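Local coordinates for protein PelD (Pseudomonas aeruginosa, PDB 4EU0) that binds the second messenger cyclic di-GMP chiefly through its GGDEF-like domain and takes part in pellicle formation, this chain holding its GAF and GGDEF-like domains, at residues 45-50 against 122-127; 73-78 against 105-110; 188-193 against 227-232; 203-208 against 248-253. All blocks are in the same frame, centred on the assembly; numbering follows the deposited sequence.

Contacts 1 and 2 lie in the GAF domain, contacts 3 and 4 in the GGDEF-like domain, on opposite sides of the chain's centre. Contact 1 is buried and pairs two strands of the GAF sheet by backbone bonds. Contact 2, also buried, lays a helix on the same sheet by van der Waals contact, mostly of carbon and sulfur. It is nested in the loop that contact 1 closes, and Val123 and Val106 link the two. Contact 3 is again strand pairing, wholly buried, and reaches the ligand at Leu231. Contact 4 joins two helices over that sheet and is only partly buried. Contacts 3 and 4 touch where Leu205 meets Phe190 and Leu227.

Contact 1 of 4, residues 45-50 against 122-127; sequences GLYRVR and AVEQMP
Gly45 and Ala122 form an antiparallel hydrogen-bonded pair in the antiparallel sheet of the GAF domain. Strands 43-48 and 117-123 are neighbours there. Gly45 N gives a bond to Ala122 O (2.9 Å), in the carbonyl plane. Ala122 N returns one to Gly45 O (2.9 Å) that is straighter, at 168°.

The Tyr47 side chain lies over this pair. Its CG stands anti to the carbonyl carbon, chi1 -51°, which carries the ring back along the strand. The ring runs above Gly45, and its OH end lies near Gly45 CA. The ring meets Ala122 with its edge: CE2 lies 3.6 Å from Ala122 CB, near the ring plane. Met66 and Leu69 also touch Tyr47. Its buried OH has no hydrogen-bond partner in the model.

Past Ala122 the strand loses its regular course. Glu124 and Gln125 both face Ile43, which makes a classic beta bulge. The Glu124 chain bends sharply at chi2, -93°, and its carboxylate turns back toward the glycine. The approach stays loose, with Glu124 OE2 3.9 Å from Gly45 N.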
# COMPACT_ATOMS: atom_id res chain seq x y z
N GLY A 45 8.07 -9.91 -19.65
CA GLY A 45 9.18 -8.97 -19.53
C GLY A 45 8.78 -7.75 -18.72
O GLY A 45 7.61 -7.37 -18.68
N LEU A 46 9.77 -7.15 -18.05
CA LEU A 46 9.56 -5.93 -17.28
C LEU A 46 10.37 -4.79 -17.87
O LEU A 46 11.57 -4.92 -18.09
CB LEU A 46 9.97 -6.15 -15.82
CG LEU A 46 9.64 -5.03 -14.82
CD1 LEU A 46 8.13 -4.88 -14.59
CD2 LEU A 46 10.35 -5.30 -13.51
N TYR A 47 9.70 -3.66 -18.13
CA TYR A 47 10.31 -2.53 -18.83
C TYR A 47 10.11 -1.22 -18.08
O TYR A 47 9.09 -1.02 -17.43
CB TYR A 47 9.70 -2.39 -20.23
CG TYR A 47 9.71 -3.69 -21.01
CD1 TYR A 47 10.80 -4.03 -21.80
CD2 TYR A 47 8.65 -4.60 -20.91
CE1 TYR A 47 10.82 -5.22 -22.51
CE2 TYR A 47 8.67 -5.79 -21.61
CZ TYR A 47 9.76 -6.10 -22.40
OH TYR A 47 9.79 -7.28 -23.11
N ARG A 48 11.09 -0.32 -18.17
CA ARG A 48 10.94 1.01 -17.59
C ARG A 48 10.05 1.87 -18.48
O ARG A 48 10.13 1.80 -19.70
CB ARG A 48 12.31 1.69 -17.40
CG ARG A 48 12.22 3.11 -16.84
CD ARG A 48 13.57 3.82 -16.83
NE ARG A 48 14.55 3.18 -15.95
CZ ARG A 48 14.60 3.31 -14.63
NH1 ARG A 48 13.73 4.07 -13.97
NH2 ARG A 48 15.54 2.67 -13.95
N VAL A 49 9.19 2.67 -17.86
CA VAL A 49 8.36 3.61 -18.59
C VAL A 49 8.83 5.04 -18.31
O VAL A 49 8.97 5.43 -17.15
CB VAL A 49 6.86 3.45 -18.23
CG1 VAL A 49 6.02 4.54 -18.88
CG2 VAL A 49 6.37 2.07 -18.66
N ARG A 50 9.07 5.80 -19.38
CA ARG A 50 9.55 7.18 -19.27
C ARG A 50 8.45 8.12 -18.79
O ARG A 50 7.29 7.72 -18.66
CB ARG A 50 10.10 7.67 -20.61
CG ARG A 50 11.07 6.74 -21.28
CD ARG A 50 11.82 7.45 -22.40
NE ARG A 50 12.10 6.56 -23.53
CZ ARG A 50 13.08 5.66 -23.56
NH1 ARG A 50 13.89 5.50 -22.52
NH2 ARG A 50 13.24 4.90 -24.64
N ALA A 122 4.90 -6.75 -19.53
CA ALA A 122 4.39 -7.24 -20.80
C ALA A 122 4.39 -8.76 -20.79
O ALA A 122 5.45 -9.38 -20.66
CB ALA A 122 5.22 -6.71 -21.97
N VAL A 123 3.21 -9.35 -20.90
CA VAL A 123 3.10 -10.81 -20.83
C VAL A 123 2.82 -11.39 -22.21
O VAL A 123 1.81 -11.07 -22.83
CB VAL A 123 2.00 -11.25 -19.84
CG1 VAL A 123 1.90 -12.78 -19.81
CG2 VAL A 123 2.27 -10.70 -18.44
N GLU A 124 3.73 -12.25 -22.67
CA GLU A 124 3.56 -12.94 -23.94
C GLU A 124 2.82 -14.26 -23.78
O GLU A 124 2.06 -14.66 -24.67
CB GLU A 124 4.90 -13.14 -24.67
CG GLU A 124 6.16 -12.92 -23.85
CD GLU A 124 6.71 -11.49 -23.93
OE1 GLU A 124 6.09 -10.64 -24.61
OE2 GLU A 124 7.78 -11.24 -23.32
N GLN A 125 3.04 -14.93 -22.65
CA GLN A 125 2.40 -16.22 -22.40
C GLN A 125 2.07 -16.46 -20.93
O GLN A 125 2.93 -16.38 -20.05
CB GLN A 125 3.27 -17.37 -22.94
CG GLN A 125 2.61 -18.75 -22.90
CD GLN A 125 3.59 -19.88 -23.15
OE1 GLN A 125 4.22 -19.94 -24.20
NE2 GLN A 125 3.70 -20.79 -22.19
N MET A 126 0.80 -16.76 -20.68
CA MET A 126 0.34 -17.28 -19.40
C MET A 126 -0.69 -18.35 -19.72
O MET A 126 -1.34 -18.27 -20.76
CB MET A 126 -0.28 -16.17 -18.54
CG MET A 126 -1.27 -15.30 -19.30
SD MET A 126 -1.92 -13.94 -18.32
CE MET A 126 -0.53 -12.85 -18.08
N PRO A 127 -0.83 -19.37 -18.85
CA PRO A 127 -1.82 -20.42 -19.08
C PRO A 127 -3.23 -19.84 -19.22
O PRO A 127 -3.60 -18.93 -18.50
CB PRO A 127 -1.73 -21.28 -17.81
CG PRO A 127 -0.38 -21.03 -17.26
CD PRO A 127 0.00 -19.63 -17.66

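Contact 2 of 4, residues 73-78 against 105-110. Unlike the reference sequence in segment 105-110: Ala105 (reference Gln).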
# COMPACT_ATOMS: atom_id res chain seq x y z
N ASP A 73 3.24 -1.62 -30.45
CA ASP A 73 2.27 -2.68 -30.20
C ASP A 73 1.00 -2.07 -29.59
O ASP A 73 1.07 -1.28 -28.65
CB ASP A 73 2.84 -3.75 -29.26
CG ASP A 73 2.01 -5.02 -29.25
OD1 ASP A 73 1.11 -5.13 -28.39
OD2 ASP A 73 2.26 -5.90 -30.09
N LEU A 74 -0.15 -2.44 -30.15
CA LEU A 74 -1.43 -1.86 -29.74
C LEU A 74 -1.74 -2.07 -28.26
O LEU A 74 -2.31 -1.18 -27.62
CB LEU A 74 -2.58 -2.40 -30.61
CG LEU A 74 -4.02 -1.92 -30.35
CD1 LEU A 74 -4.14 -0.39 -30.42
CD2 LEU A 74 -4.98 -2.58 -31.32
N LEU A 75 -1.37 -3.22 -27.72
CA LEU A 75 -1.61 -3.53 -26.31
C LEU A 75 -0.75 -2.65 -25.40
O LEU A 75 -1.23 -2.13 -24.39
CB LEU A 75 -1.38 -5.02 -26.03
CG LEU A 75 -2.05 -5.65 -24.79
CD1 LEU A 75 -3.57 -5.63 -24.91
CD2 LEU A 75 -1.55 -7.08 -24.57
N VAL A 76 0.52 -2.49 -25.77
CA VAL A 76 1.46 -1.65 -25.03
C VAL A 76 1.00 -0.19 -25.04
O VAL A 76 1.05 0.49 -24.01
CB VAL A 76 2.90 -1.78 -25.61
CG1 VAL A 76 3.84 -0.76 -24.99
CG2 VAL A 76 3.44 -3.20 -25.42
N ARG A 77 0.53 0.28 -26.20
CA ARG A 77 0.09 1.67 -26.33
C ARG A 77 -1.20 1.96 -25.56
O ARG A 77 -1.28 2.98 -24.87
CB ARG A 77 -0.03 2.09 -27.81
CG ARG A 77 1.31 2.33 -28.52
CD ARG A 77 2.34 3.06 -27.64
NE ARG A 77 1.88 4.36 -27.14
CZ ARG A 77 2.29 4.93 -26.00
NH1 ARG A 77 3.20 4.33 -25.24
NH2 ARG A 77 1.81 6.10 -25.64
N THR A 78 -2.18 1.07 -25.66
CA THR A 78 -3.44 1.24 -24.94
C THR A 78 -3.21 1.19 -23.43
O THR A 78 -3.81 1.96 -22.69
CB THR A 78 -4.50 0.18 -25.31
OG1 THR A 78 -3.98 -1.13 -25.05
CG2 THR A 78 -4.88 0.29 -26.78
N ALA A 105 -0.37 -10.97 -24.64
CA ALA A 105 -1.57 -11.43 -23.94
C ALA A 105 -2.11 -10.38 -22.97
O ALA A 105 -3.30 -10.06 -23.00
CB ALA A 105 -1.28 -12.73 -23.20
N VAL A 106 -1.25 -9.89 -22.09
CA VAL A 106 -1.62 -8.89 -21.09
C VAL A 106 -0.50 -7.87 -20.93
O VAL A 106 0.69 -8.23 -20.95
CB VAL A 106 -1.92 -9.52 -19.69
CG1 VAL A 106 -2.40 -8.45 -18.70
CG2 VAL A 106 -2.96 -10.60 -19.78
N CYS A 107 -0.89 -6.60 -20.78
CA CYS A 107 0.03 -5.56 -20.35
C CYS A 107 -0.43 -4.98 -19.02
O CYS A 107 -1.59 -4.59 -18.87
CB CYS A 107 0.10 -4.45 -21.39
SG CYS A 107 1.14 -4.87 -22.76
N VAL A 108 0.49 -4.93 -18.05
CA VAL A 108 0.17 -4.40 -16.72
C VAL A 108 1.11 -3.23 -16.38
O VAL A 108 2.32 -3.44 -16.23
CB VAL A 108 0.24 -5.47 -15.59
CG1 VAL A 108 -0.44 -4.96 -14.33
CG2 VAL A 108 -0.40 -6.79 -16.02
N PRO A 109 0.57 -2.01 -16.27
CA PRO A 109 1.44 -0.91 -15.89
C PRO A 109 1.62 -0.89 -14.37
O PRO A 109 0.71 -1.28 -13.64
CB PRO A 109 0.65 0.31 -16.34
CG PRO A 109 -0.78 -0.09 -16.10
CD PRO A 109 -0.84 -1.58 -16.36
N LEU A 110 2.80 -0.47 -13.92
CA LEU A 110 3.06 -0.30 -12.50
C LEU A 110 2.92 1.19 -12.23
O LEU A 110 3.75 2.01 -12.65
CB LEU A 110 4.45 -0.82 -12.12
CG LEU A 110 4.73 -2.32 -12.02
CD1 LEU A 110 4.63 -3.08 -13.36
CD2 LEU A 110 6.12 -2.51 -11.44
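Leu75 reaches from helix 74-82 down to Cys107 and the start of strand 106-111. Its CB lies 4.1 Å from Cys107 SG. The next atom, CG, comes slightly closer to the same sulfur, at 3.9 Å. This CG is anti to the backbone N, chi1 -158°, and the chain continues toward the strand. CD2 then passes beyond the cysteine to the peptide between Ala105 and Val106. It sits 3.7 Å from Ala105 C and 3.8 Å from Val106 N. The tip therefore rests on backbone atoms, while the middle of the side chain rests on sulfur.

Cys107 answers from the strand. Its SG is anti to its own carbonyl carbon, chi1 -79°, which places the sulfur against both Leu75 and Val76 of the helix. Val76 CG2 lies 3.9 Å from Cys107 SG, although the Val76 CB points away from the strand. The thiol thus packs against two successive residues of the helix. All of this is van der Waals contact.

The helix begins just before these residues. Asp73 is its N-cap, and Asp73 OD1 accepts from Leu75 N (3.2 Å), met from above the carboxylate plane. Val86 of the edge strand 86-87 touches both Leu75 and Cys107. Ala105 differs from the glutamine of the reference sequence. Ala105 and Val106 both face Val123, a classic beta bulge. On the opposite side of the strand, Val106 and Val108 pack on helix 133-150. Here the central antiparallel sheet carries helices on both sides, an arrangement typical of the GAF fold.

Contact 3 of 4, residues 188-193 against 227-232. With C2E (9,9'-[(2R,3R,3aS,5S,7aR,9R,10R,10aS,12S,14aR)-3,5,10,12-tetrahydroxy-5,12-dioxidooctahydro-2H,7H-difuro[3,2-d:3',2'-j][1,3,7,9,2,8]tetraoxadiphosphacyclododecine-2,9-diyl]bis(2-amino-1,9-dihydro-6H-purin-6-one)), chain B.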
# COMPACT_ATOMS: atom_id res chain seq x y z
N TYR A 188 -7.70 2.92 12.66
CA TYR A 188 -8.02 3.15 14.06
C TYR A 188 -7.47 4.50 14.48
O TYR A 188 -6.36 4.88 14.10
CB TYR A 188 -7.39 2.09 14.95
CG TYR A 188 -8.15 0.78 15.01
CD1 TYR A 188 -9.27 0.64 15.82
CD2 TYR A 188 -7.72 -0.34 14.29
CE1 TYR A 188 -9.97 -0.57 15.90
CE2 TYR A 188 -8.42 -1.57 14.36
CZ TYR A 188 -9.53 -1.67 15.16
OH TYR A 188 -10.23 -2.85 15.26
N ALA A 189 -8.25 5.21 15.29
CA ALA A 189 -7.75 6.41 15.95
C ALA A 189 -7.84 6.19 17.44
O ALA A 189 -8.94 5.95 17.96
CB ALA A 189 -8.56 7.61 15.54
N PHE A 190 -6.71 6.25 18.13
CA PHE A 190 -6.70 6.15 19.58
C PHE A 190 -6.54 7.54 20.16
O PHE A 190 -5.48 8.15 20.04
CB PHE A 190 -5.58 5.21 20.06
CG PHE A 190 -5.68 3.81 19.52
CD1 PHE A 190 -6.46 2.87 20.17
CD2 PHE A 190 -4.98 3.43 18.38
CE1 PHE A 190 -6.58 1.56 19.68
CE2 PHE A 190 -5.08 2.12 17.88
CZ PHE A 190 -5.87 1.19 18.53
N GLU A 191 -7.62 8.05 20.76
CA GLU A 191 -7.59 9.37 21.37
C GLU A 191 -7.27 9.21 22.84
O GLU A 191 -7.96 8.48 23.56
CB GLU A 191 -8.93 10.08 21.18
CG GLU A 191 -8.95 11.49 21.75
CD GLU A 191 -10.33 12.12 21.76
OE1 GLU A 191 -11.33 11.42 21.50
OE2 GLU A 191 -10.40 13.33 22.06
N LEU A 192 -6.21 9.86 23.29
CA LEU A 192 -5.72 9.66 24.64
C LEU A 192 -6.15 10.82 25.52
O LEU A 192 -5.56 11.91 25.49
CB LEU A 192 -4.20 9.46 24.65
CG LEU A 192 -3.68 8.48 23.58
CD1 LEU A 192 -2.17 8.27 23.72
CD2 LEU A 192 -4.40 7.14 23.62
N THR A 193 -7.20 10.59 26.31
CA THR A 193 -7.91 11.65 27.01
C THR A 193 -7.40 11.92 28.42
O THR A 193 -7.79 12.91 29.04
CB THR A 193 -9.42 11.37 27.06
OG1 THR A 193 -9.68 10.23 27.90
CG2 THR A 193 -9.96 11.10 25.67
N LEU A 227 -3.27 8.83 18.23
CA LEU A 227 -2.46 7.96 17.40
C LEU A 227 -3.33 7.30 16.35
O LEU A 227 -4.23 6.52 16.68
CB LEU A 227 -1.74 6.91 18.24
CG LEU A 227 -0.78 6.06 17.39
CD1 LEU A 227 0.48 6.84 17.00
CD2 LEU A 227 -0.39 4.84 18.14
N LEU A 228 -3.07 7.64 15.10
CA LEU A 228 -3.76 7.02 13.98
C LEU A 228 -2.99 5.79 13.56
O LEU A 228 -1.76 5.82 13.45
CB LEU A 228 -3.77 7.99 12.81
CG LEU A 228 -4.95 8.13 11.86
CD1 LEU A 228 -6.31 7.87 12.51
CD2 LEU A 228 -4.83 9.56 11.29
N VAL A 229 -3.69 4.69 13.33
CA VAL A 229 -3.07 3.48 12.81
C VAL A 229 -3.86 2.98 11.62
O VAL A 229 -5.04 2.69 11.74
CB VAL A 229 -2.98 2.33 13.85
CG1 VAL A 229 -2.15 1.18 13.29
CG2 VAL A 229 -2.37 2.83 15.16
N LEU A 230 -3.19 2.86 10.47
CA LEU A 230 -3.79 2.23 9.30
C LEU A 230 -3.34 0.77 9.21
O LEU A 230 -2.15 0.45 9.33
CB LEU A 230 -3.39 2.98 8.02
CG LEU A 230 -3.85 2.35 6.70
CD1 LEU A 230 -5.36 2.53 6.48
CD2 LEU A 230 -3.06 2.91 5.52
N LEU A 231 -4.31 -0.12 8.98
CA LEU A 231 -4.06 -1.53 8.78
C LEU A 231 -4.40 -1.89 7.33
O LEU A 231 -5.55 -2.26 7.04
CB LEU A 231 -4.96 -2.35 9.72
CG LEU A 231 -4.73 -2.25 11.24
CD1 LEU A 231 -5.13 -0.88 11.79
CD2 LEU A 231 -5.56 -3.35 11.89
N PRO A 232 -3.41 -1.80 6.42
CA PRO A 232 -3.70 -2.11 5.02
C PRO A 232 -3.95 -3.59 4.79
O PRO A 232 -3.47 -4.43 5.56
CB PRO A 232 -2.39 -1.71 4.30
CG PRO A 232 -1.70 -0.76 5.26
CD PRO A 232 -2.02 -1.36 6.60
P1 C2E B . -1.90 -12.88 16.50
O2P C2E B . -2.77 -13.38 17.64
O1P C2E B . -0.75 -11.96 16.81
O5' C2E B . -2.82 -12.19 15.40
C5' C2E B . -4.02 -12.79 14.93
C4' C2E B . -4.56 -12.04 13.71
O4' C2E B . -5.04 -10.74 14.09
C3' C2E B . -3.55 -11.79 12.60
O3' C2E B . -3.44 -12.85 11.64
C2' C2E B . -4.09 -10.55 11.95
O2' C2E B . -5.18 -10.92 11.10
C1' C2E B . -4.65 -9.77 13.12
N9 C2E B . -3.61 -8.87 13.70
C8 C2E B . -3.02 -9.00 14.89
N7 C2E B . -2.13 -8.00 15.11
C5 C2E B . -2.17 -7.21 14.02
C6 C2E B . -1.49 -5.98 13.58
O6 C2E B . -0.58 -5.39 14.38
N1 C2E B . -1.81 -5.47 12.37
C2 C2E B . -2.71 -6.05 11.53
N2 C2E B . -2.95 -5.46 10.34
N3 C2E B . -3.38 -7.19 11.88
C4 C2E B . -3.15 -7.79 13.08
P11 C2E B . -2.07 -13.06 10.83
O21 C2E B . -2.27 -14.14 9.78
O11 C2E B . -1.47 -11.74 10.39
O5A C2E B . -1.12 -13.69 11.96
C5A C2E B . -1.49 -14.89 12.62
C4A C2E B . -0.47 -15.17 13.71
O4A C2E B . 0.85 -15.21 13.17
C3A C2E B . -0.41 -14.05 14.73
O3A C2E B . -1.37 -14.20 15.76
C2A C2E B . 0.99 -14.12 15.27
O2A C2E B . 1.09 -15.16 16.25
C1A C2E B . 1.76 -14.51 14.03
N91 C2E B . 2.29 -13.30 13.35
C81 C2E B . 1.84 -12.73 12.22
N71 C2E B . 2.57 -11.64 11.89
C51 C2E B . 3.52 -11.49 12.83
C61 C2E B . 4.63 -10.55 13.11
O61 C2E B . 4.90 -9.51 12.28
N11 C2E B . 5.39 -10.76 14.21
C21 C2E B . 5.15 -11.79 15.06
N21 C2E B . 5.95 -11.93 16.15
N31 C2E B . 4.15 -12.69 14.86
C41 C2E B . 3.33 -12.59 13.79
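Four backbone hydrogen bonds join Tyr188 to Val229 and Phe190 to Leu227, in the antiparallel sheet of the GGDEF-like domain. Tyr188 N to Val229 O and Val229 N to Tyr188 O are both 2.8 Å. Phe190 N to Leu227 O is 2.9 Å and nearly straight, at 177°. Between them, Ala189 and Leu228 form a non-hydrogen-bonded pair.

Apolar contacts line both faces. On one, Ala189 CB meets Leu228 CD1 at 3.8 Å. On the other, the two aromatic rings use their edges. Tyr188 CD2 lies 3.6 Å from Leu231 CD1, and Phe190 CE2 lies 3.9 Å from Val229 CG2. Each methyl is near the ring plane. Both rings have CG anti to the carbonyl carbon, chi1 -80° and -59°, which brings their edges to these methyls. Tyr188 OH bonds to Ser239 O, which ties the ring to helix 236-253.

The ligand contact belongs to Leu231. Its CD2 lies 3.7 Å from N2 of a guanine of cyclic di-GMP (C2E). Asp213, Arg210, Thr234 and Arg245 make hydrogen bonds to the ligand. The two methyls of Leu231 thus split their work: CD1 packs on the sheet's tyrosine, and CD2 packs on the amino end of the guanine by van der Waals contact.

Contact 4 of 4, residues 203-208 against 248-253; sequences RLLEGS and ILFAER
Leu204 and Leu249 both carry CG anti to the backbone N, chi1 -168° and 176°, and each extends from its helix toward the other. The two side chains slide past each other in opposite directions, with Leu204 CD1 3.7 Å from Leu249 CG. The other branch of Leu204 turns to the aromatic ring. Its CD2 stands over one face of Phe250, 3.8 Å from the ring centroid and 14° off the normal, a CH-pi contact. The same methyl also meets Arg253 CB at 3.6 Å.

Leu205 takes the ring from another direction. Its CD2 lies near the ring plane, 3.7 Å from Phe250 CE2. One leucine therefore covers a face and its neighbour an edge. Leu260 and Leu263 also touch this phenylalanine.

Toward the end of helix 198-207, Ser208 CB packs on Leu249 CD2 at 3.7 Å. Ser208 OG turns back and gives a bond to Leu205 O (2.6 Å). That carbonyl also accepts from Ser208 N. Ser208 O bonds to Arg245, a residue that binds cyclic di-GMP, so this end of the contact adjoins the ligand site.

The axes of the two short helix segments approach to 10.8 Å. At the solvent side, Arg253 lends its aliphatic carbons to Leu204 and forms a salt bridge with Glu200. The direct grip between the segments is thus apolar, while charge pairing at the solvent side adds a second tie between the same two helices.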
# COMPACT_ATOMS: atom_id res chain seq x y z
N ARG A 203 3.44 5.26 23.70
CA ARG A 203 4.66 4.50 23.46
C ARG A 203 4.37 3.02 23.27
O ARG A 203 5.01 2.36 22.45
CB ARG A 203 5.66 4.71 24.60
CG ARG A 203 6.33 6.06 24.55
CD ARG A 203 7.14 6.32 25.80
NE ARG A 203 7.89 7.57 25.70
CZ ARG A 203 9.09 7.69 25.15
NH1 ARG A 203 9.71 6.62 24.65
NH2 ARG A 203 9.68 8.88 25.10
N LEU A 204 3.40 2.50 24.03
CA LEU A 204 3.01 1.10 23.87
C LEU A 204 2.36 0.88 22.51
O LEU A 204 2.64 -0.10 21.82
CB LEU A 204 2.09 0.65 25.03
CG LEU A 204 1.85 -0.86 25.14
CD1 LEU A 204 3.10 -1.59 25.59
CD2 LEU A 204 0.70 -1.14 26.10
N LEU A 205 1.49 1.81 22.10
CA LEU A 205 0.85 1.72 20.78
C LEU A 205 1.90 1.80 19.66
O LEU A 205 1.87 1.00 18.72
CB LEU A 205 -0.22 2.80 20.64
CG LEU A 205 -1.50 2.59 21.46
CD1 LEU A 205 -2.31 3.89 21.46
CD2 LEU A 205 -2.34 1.41 20.92
N GLU A 206 2.86 2.71 19.79
CA GLU A 206 3.95 2.80 18.82
C GLU A 206 4.73 1.49 18.70
O GLU A 206 5.03 1.05 17.60
CB GLU A 206 4.92 3.94 19.16
CG GLU A 206 4.29 5.33 19.04
CD GLU A 206 5.25 6.41 19.50
OE1 GLU A 206 6.47 6.30 19.22
OE2 GLU A 206 4.80 7.38 20.15
N GLY A 207 5.02 0.86 19.84
CA GLY A 207 5.83 -0.36 19.84
C GLY A 207 5.10 -1.56 19.25
O GLY A 207 5.74 -2.54 18.88
N SER A 208 3.78 -1.47 19.15
CA SER A 208 2.93 -2.57 18.68
C SER A 208 2.92 -2.69 17.16
O SER A 208 2.39 -3.67 16.61
CB SER A 208 1.49 -2.39 19.16
OG SER A 208 0.82 -1.40 18.41
N ILE A 248 -4.06 -7.52 25.09
CA ILE A 248 -3.16 -8.43 25.81
C ILE A 248 -1.88 -7.67 26.17
O ILE A 248 -1.39 -7.78 27.30
CB ILE A 248 -2.84 -9.70 24.99
CG1 ILE A 248 -4.09 -10.60 24.90
CG2 ILE A 248 -1.66 -10.49 25.60
CD1 ILE A 248 -3.99 -11.69 23.84
N LEU A 249 -1.38 -6.90 25.21
CA LEU A 249 -0.18 -6.08 25.40
C LEU A 249 -0.40 -5.03 26.49
O LEU A 249 0.44 -4.85 27.36
CB LEU A 249 0.21 -5.44 24.06
CG LEU A 249 1.36 -4.45 23.94
CD1 LEU A 249 2.69 -5.08 24.30
CD2 LEU A 249 1.39 -3.94 22.52
N PHE A 250 -1.54 -4.32 26.43
CA PHE A 250 -1.91 -3.34 27.45
C PHE A 250 -2.05 -3.97 28.83
O PHE A 250 -1.70 -3.34 29.84
CB PHE A 250 -3.23 -2.66 27.09
CG PHE A 250 -3.07 -1.43 26.26
CD1 PHE A 250 -3.19 -0.17 26.84
CD2 PHE A 250 -2.84 -1.52 24.89
CE1 PHE A 250 -3.07 0.99 26.06
CE2 PHE A 250 -2.71 -0.38 24.10
CZ PHE A 250 -2.83 0.88 24.68
N ALA A 251 -2.60 -5.18 28.89
CA ALA A 251 -2.73 -5.88 30.17
C ALA A 251 -1.36 -6.19 30.76
O ALA A 251 -1.17 -6.06 31.96
CB ALA A 251 -3.55 -7.17 30.02
N GLU A 252 -0.42 -6.59 29.91
CA GLU A 252 0.95 -6.86 30.35
C GLU A 252 1.61 -5.57 30.85
O GLU A 252 2.29 -5.56 31.89
CB GLU A 252 1.78 -7.47 29.23
CG GLU A 252 1.46 -8.94 28.94
CD GLU A 252 2.31 -9.55 27.83
OE1 GLU A 252 3.24 -8.87 27.33
OE2 GLU A 252 2.05 -10.72 27.47
N ARG A 253 1.41 -4.49 30.11
CA ARG A 253 2.10 -3.23 30.40
C ARG A 253 1.57 -2.51 31.64
O ARG A 253 2.34 -2.05 32.47
CB ARG A 253 2.05 -2.30 29.19
CG ARG A 253 2.59 -0.89 29.43
CD ARG A 253 4.07 -0.88 29.79
NE ARG A 253 4.47 0.49 30.04
CZ ARG A 253 4.28 1.14 31.18
NH1 ARG A 253 3.72 0.53 32.23
NH2 ARG A 253 4.68 2.40 31.28